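Side-chain contacts in ABC transporter, ATP binding protein (Sulfolobus solfataricus, PDB 1OXX), which powers glucose uptake as the ATP-hydrolysing subunit of an ABC transporter, coupling ATP hydrolysis to import of the sugar: residues E185-R189 against L190-L194; V196-D200 against P201-F205; P232-I235 against Q236-S239. The protein carries 1 engineered substitution. All blocks are in the same frame, centred on the assembly; numbering follows the deposited sequence.

Contact 1. Residues E185-R189 against L190-L194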
# COMPACT_ATOMS: atom_id res chain seq x y z
N GLU A 185 -1.60 -14.69 -8.48
CA GLU A 185 -1.95 -16.00 -9.04
C GLU A 185 -2.72 -16.84 -8.03
O GLU A 185 -3.73 -17.46 -8.37
CB GLU A 185 -0.68 -16.73 -9.48
N VAL A 186 -2.23 -16.88 -6.80
CA VAL A 186 -2.90 -17.62 -5.73
C VAL A 186 -4.32 -17.11 -5.53
O VAL A 186 -5.26 -17.89 -5.41
CB VAL A 186 -2.11 -17.48 -4.41
CG1 VAL A 186 -2.98 -17.78 -3.21
CG2 VAL A 186 -0.87 -18.35 -4.45
N GLN A 187 -4.49 -15.80 -5.46
CA GLN A 187 -5.81 -15.23 -5.23
C GLN A 187 -6.75 -15.61 -6.36
O GLN A 187 -7.90 -15.97 -6.11
CB GLN A 187 -5.74 -13.71 -5.07
CG GLN A 187 -7.04 -13.10 -4.56
CD GLN A 187 -8.10 -12.97 -5.64
OE1 GLN A 187 -7.78 -12.76 -6.82
NE2 GLN A 187 -9.38 -13.07 -5.25
N SER A 188 -6.27 -15.54 -7.60
CA SER A 188 -7.10 -15.88 -8.76
C SER A 188 -7.55 -17.33 -8.72
O SER A 188 -8.72 -17.64 -8.99
CB SER A 188 -6.31 -15.65 -10.05
OG SER A 188 -7.14 -15.88 -11.18
N ARG A 189 -6.60 -18.21 -8.41
CA ARG A 189 -6.83 -19.65 -8.37
C ARG A 189 -7.80 -20.06 -7.27
O ARG A 189 -8.65 -20.92 -7.47
CB ARG A 189 -5.49 -20.35 -8.16
CG ARG A 189 -5.57 -21.83 -8.01
CD ARG A 189 -4.23 -22.51 -8.16
NE ARG A 189 -3.29 -22.07 -7.13
CZ ARG A 189 -3.37 -22.43 -5.87
NH1 ARG A 189 -4.36 -23.22 -5.48
NH2 ARG A 189 -2.48 -22.01 -4.99
N LEU A 190 -7.69 -19.43 -6.10
CA LEU A 190 -8.53 -19.79 -4.97
C LEU A 190 -9.80 -18.96 -4.83
O LEU A 190 -10.77 -19.44 -4.23
CB LEU A 190 -7.71 -19.66 -3.68
CG LEU A 190 -6.51 -20.59 -3.54
CD1 LEU A 190 -5.77 -20.35 -2.24
CD2 LEU A 190 -6.93 -22.05 -3.56
N GLY A 191 -9.80 -17.74 -5.35
CA GLY A 191 -10.94 -16.85 -5.25
C GLY A 191 -11.16 -16.29 -3.86
O GLY A 191 -12.24 -15.78 -3.56
N VAL A 192 -10.14 -16.37 -3.01
CA VAL A 192 -10.25 -15.87 -1.65
C VAL A 192 -10.39 -14.34 -1.63
O VAL A 192 -9.86 -13.65 -2.48
CB VAL A 192 -9.01 -16.21 -0.79
CG1 VAL A 192 -8.92 -17.71 -0.52
CG2 VAL A 192 -7.75 -15.71 -1.43
N THR A 193 -11.10 -13.84 -0.64
CA THR A 193 -11.06 -12.42 -0.35
C THR A 193 -9.63 -12.15 0.10
O THR A 193 -8.99 -12.98 0.76
CB THR A 193 -12.06 -12.11 0.74
OG1 THR A 193 -13.38 -12.47 0.30
CG2 THR A 193 -12.12 -10.59 1.05
N LEU A 194 -9.12 -10.97 -0.22
CA LEU A 194 -7.74 -10.66 0.10
C LEU A 194 -7.66 -9.26 0.66
O LEU A 194 -8.26 -8.33 0.10
CB LEU A 194 -6.89 -10.77 -1.15
CG LEU A 194 -5.41 -10.47 -0.94
CD1 LEU A 194 -4.55 -11.13 -2.00
CD2 LEU A 194 -5.18 -8.97 -0.91

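Contact 2. Residues V196-D200 against P201-F205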
# COMPACT_ATOMS: atom_id res chain seq x y z
N VAL A 196 -4.66 -6.56 1.95
CA VAL A 196 -3.23 -6.29 2.05
C VAL A 196 -3.05 -4.91 2.65
O VAL A 196 -3.72 -3.96 2.23
CB VAL A 196 -2.52 -6.40 0.70
CG1 VAL A 196 -3.14 -5.45 -0.31
CG2 VAL A 196 -1.01 -6.11 0.83
N VAL A 197 -2.18 -4.80 3.64
CA VAL A 197 -1.83 -3.50 4.20
C VAL A 197 -0.34 -3.31 3.99
O VAL A 197 0.45 -4.25 4.15
CB VAL A 197 -2.22 -3.32 5.68
CG1 VAL A 197 -3.67 -3.72 5.90
CG2 VAL A 197 -1.30 -4.11 6.58
N SER A 198 0.06 -2.09 3.63
CA SER A 198 1.46 -1.82 3.34
C SER A 198 1.73 -0.33 3.35
O SER A 198 0.80 0.47 3.24
CB SER A 198 1.83 -2.35 1.95
OG SER A 198 3.20 -2.20 1.65
N HIS A 199 3.00 -0.01 3.54
CA HIS A 199 3.53 1.35 3.46
C HIS A 199 3.89 1.66 2.01
O HIS A 199 4.00 2.84 1.62
CB HIS A 199 4.80 1.45 4.32
CG HIS A 199 5.97 0.73 3.74
ND1 HIS A 199 6.04 -0.65 3.68
CD2 HIS A 199 7.11 1.18 3.16
CE1 HIS A 199 7.17 -1.01 3.10
NE2 HIS A 199 7.84 0.08 2.78
N ASP A 200 4.07 0.61 1.22
CA ASP A 200 4.51 0.71 -0.16
C ASP A 200 3.36 0.69 -1.16
O ASP A 200 2.68 -0.32 -1.30
CB ASP A 200 5.45 -0.44 -0.50
CG ASP A 200 6.15 -0.24 -1.82
OD1 ASP A 200 5.83 0.74 -2.53
OD2 ASP A 200 7.05 -1.01 -2.22
N PRO A 201 3.12 1.79 -1.86
CA PRO A 201 2.05 1.81 -2.85
C PRO A 201 2.24 0.77 -3.97
O PRO A 201 1.27 0.36 -4.61
CB PRO A 201 2.08 3.25 -3.42
CG PRO A 201 3.26 3.91 -2.82
CD PRO A 201 3.87 3.06 -1.79
N ALA A 202 3.47 0.32 -4.20
CA ALA A 202 3.67 -0.68 -5.24
C ALA A 202 2.93 -1.98 -4.92
O ALA A 202 2.46 -2.70 -5.82
CB ALA A 202 5.16 -0.94 -5.45
N ASP A 203 2.82 -2.29 -3.64
CA ASP A 203 2.10 -3.48 -3.22
C ASP A 203 0.61 -3.31 -3.54
O ASP A 203 -0.06 -4.23 -4.01
CB ASP A 203 2.32 -3.71 -1.73
CG ASP A 203 3.75 -4.14 -1.40
OD1 ASP A 203 4.16 -4.01 -0.23
OD2 ASP A 203 4.51 -4.59 -2.26
N ILE A 204 0.10 -2.10 -3.31
CA ILE A 204 -1.30 -1.78 -3.59
C ILE A 204 -1.60 -1.84 -5.08
O ILE A 204 -2.57 -2.46 -5.51
CB ILE A 204 -1.58 -0.34 -3.09
CG1 ILE A 204 -1.50 -0.29 -1.57
CG2 ILE A 204 -2.94 0.17 -3.57
CD1 ILE A 204 -2.41 -1.21 -0.91
N PHE A 205 -0.78 -1.20 -5.89
CA PHE A 205 -1.04 -1.20 -7.33
C PHE A 205 -0.97 -2.60 -7.93
O PHE A 205 -1.69 -2.91 -8.89
CB PHE A 205 -0.09 -0.26 -8.05
CG PHE A 205 -0.56 1.17 -8.03
CD1 PHE A 205 -0.07 2.06 -7.10
CD2 PHE A 205 -1.54 1.60 -8.91
CE1 PHE A 205 -0.52 3.37 -7.06
CE2 PHE A 205 -1.99 2.89 -8.87
CZ PHE A 205 -1.49 3.79 -7.94
O HOH W 1 7.21 -3.55 -0.93

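Contact 3. Residues P232-I235 against Q236-S239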
# COMPACT_ATOMS: atom_id res chain seq x y z
N PRO A 232 -6.77 12.49 -5.73
CA PRO A 232 -6.65 12.38 -4.27
C PRO A 232 -7.44 13.48 -3.57
O PRO A 232 -7.47 14.61 -4.04
CB PRO A 232 -5.16 12.56 -4.01
CG PRO A 232 -4.66 13.34 -5.22
CD PRO A 232 -5.51 12.89 -6.37
N VAL A 233 -8.01 13.15 -2.42
CA VAL A 233 -8.86 14.10 -1.71
C VAL A 233 -8.05 15.16 -0.98
O VAL A 233 -8.57 16.22 -0.63
CB VAL A 233 -9.80 13.37 -0.72
CG1 VAL A 233 -9.03 12.86 0.47
CG2 VAL A 233 -10.95 14.28 -0.26
N SER A 234 -6.77 14.88 -0.78
CA SER A 234 -5.89 15.77 -0.05
C SER A 234 -4.47 15.57 -0.52
O SER A 234 -4.16 14.56 -1.15
CB SER A 234 -5.95 15.46 1.45
OG SER A 234 -5.36 14.18 1.74
N ILE A 235 -3.59 16.51 -0.20
CA ILE A 235 -2.19 16.34 -0.58
C ILE A 235 -1.56 15.17 0.18
O ILE A 235 -0.67 14.49 -0.34
CB ILE A 235 -1.38 17.67 -0.42
CG1 ILE A 235 -0.07 17.59 -1.20
CG2 ILE A 235 -1.13 18.00 1.05
CD1 ILE A 235 -0.21 17.51 -2.70
N GLN A 236 -2.03 14.91 1.40
CA GLN A 236 -1.52 13.76 2.15
C GLN A 236 -1.87 12.45 1.46
O GLN A 236 -1.03 11.57 1.32
CB GLN A 236 -2.01 13.73 3.59
CG GLN A 236 -1.33 12.60 4.36
CD GLN A 236 -1.31 12.80 5.86
OE1 GLN A 236 -0.48 12.20 6.55
NE2 GLN A 236 -2.22 13.62 6.37
N VAL A 237 -3.11 12.29 1.01
CA VAL A 237 -3.42 11.08 0.26
C VAL A 237 -2.60 11.03 -1.04
O VAL A 237 -2.10 9.98 -1.44
CB VAL A 237 -4.92 11.00 -0.07
CG1 VAL A 237 -5.18 9.90 -1.07
CG2 VAL A 237 -5.72 10.77 1.20
N ALA A 238 -2.47 12.17 -1.70
CA ALA A 238 -1.72 12.22 -2.95
C ALA A 238 -0.33 11.65 -2.78
O ALA A 238 0.15 10.92 -3.65
CB ALA A 238 -1.63 13.64 -3.44
N SER A 239 0.33 12.00 -1.68
CA SER A 239 1.70 11.54 -1.43
C SER A 239 1.78 10.11 -0.92
O SER A 239 2.77 9.42 -1.14
CB SER A 239 2.38 12.48 -0.44
OG SER A 239 1.90 12.32 0.87

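Contact 1. Residues E185-R189 against L190-L194
Gly191 N reaches back to Gln187 O at 2.7 Å, the shortest bond joining the end of this helix to the turn that follows. One residue earlier, Leu190 N bonds to Val186 O at 3.0 Å, so the last helical turn is still closed when Gly191, with positive phi (73°), takes the chain out of it. The side chain of Gln187 then follows the chain past the turn: CG is anti to the backbone N (chi1 -169°) and a bend at chi2 brings NE2 to Val192 O, 2.9 Å away. That bond is almost straight, 175° at the hydrogen, and the oxygen lies in the plane of the amide, which should hold the group against turning. The turn belongs to a beta-alpha-beta unit of the nucleotide-binding fold, in which helix 176-190 crosses over between the parallel strands 161-165 and 193-198. Gln187 CG also touches Leu194 CD1 at 4.1 Å, tying helix to strand through carbon as well. Val186 and Leu190 run alongside each other, CG1 to CD1 3.9 Å, and both rest on Leu155 of helix 143-155. On the exposed flank the Arg189 guanidinium folds back with one face over Leu190 CG, its NH1 3.4 Å from Leu190 CD2.

Contact 2. Residues V196-D200 against P201-F205
Ser198 OG donates to Asp203 OD1 at 2.8 Å, and the same hydroxyl accepts from Asp200 N at 3.0 Å, an ST turn that folds the end of the strand toward the helix. The Ser198 hydroxyl, anti to its own N (chi1 -176°), meets the carboxylate on the anti side of OD1. These two bonds make the tight, buried part of the contact; Val196 CG1 and Ile204 CD1 add a lighter apolar touch at 4.3 Å. At the helix start Asp200 is the N-cap: its OD1 accepts a hydrogen bond from Ala202 N at 2.9 Å, with the donor well above the carboxylate plane, while Asp200 O accepts from Asp203 N.

The looser side holds a water between two carboxylates. It lies 2.9 Å from Asp200 OD2 and 3.2 Å from Asp203 OD1, although it has too few protons for every acceptor around it. The two carboxylates come within 4.4 Å of each other, OD2 to OD2, and Arg180, in a salt bridge with Asp203 and a weak, long ion pair with Asp200, probably eases their repulsion. His199, exposed, lies with a ring face over Asp200 CB and bonds through ND1 to Glu166, a residue inferred to bind ATP. The place of His199 after strand 193-198, close to Lys44 of the Walker A loop, is that of the H-loop (switch) histidine of ABC ATPases.

Contact 3. Residues P232-I235 against Q236-S239
Pro232 CG packs against Ala238 CB at 3.5 Å, the closest apolar touch in this contact, and the ring's CB meets Val237 CG1 at 4.0 Å. The proline thus covers two successive residues in the first turn of the helix. From another direction Ile235 adds to it: CG1 is anti to the backbone N (chi1 -163°), and a bend at chi2 brings CD1 to 4.2 Å from Ala238 CB. Toward the exposed side Val233 CG1 crosses Val237 CG2 at 4.0 Å.

Outside this packing lies the cap. Ser234, the N-cap residue, has its OG between the backbone N and the carbonyl carbon (chi1 69°), and this turns the oxygen onto Val237 N at 3.0 Å in a nearly straight bond of 171°. Two carbonyls accept from amides four residues on: Ser234 O from Ala238 N, and Ile235 O from Ser239 N at 3.0 Å. With an alanine at Ser234 the hydroxyl is gone, and Val237 N would probably be left without its capping acceptor and the first turn less firmly fixed.

Among its neighbours, helix 235-241 lays Val237 on Val213 and Val220 of strands 210-215 and 218-223, while Gln221 of the latter strand accepts from Val233 N. Ile235 and Ser239 instead touch Glu246 of strand 245-252, so the helix is lodged between the edge of the nucleotide-binding sheet and the strand that follows.

How the contacts relate
Along the chain the three contacts come in series, all in the ABC-ATPase part of the protein. Contacts 1 and 2 sit at the two ends of strand 193-198, their centres about 17 Å apart: the first delivers the chain from helix 176-190 into the strand, the second takes it out into helix 201-207 on the nucleotide side. That strand runs between 161-165 and 33-37 in the mixed sheet. Contact 3 starts helix 235-241, its centre about 16 Å from that of contact 2 and about 30 Å from that of contact 1, on the far side of the chain's centre. The series therefore leads from the strand end away from the nucleotide, past the ATP site, toward the C-terminal domain.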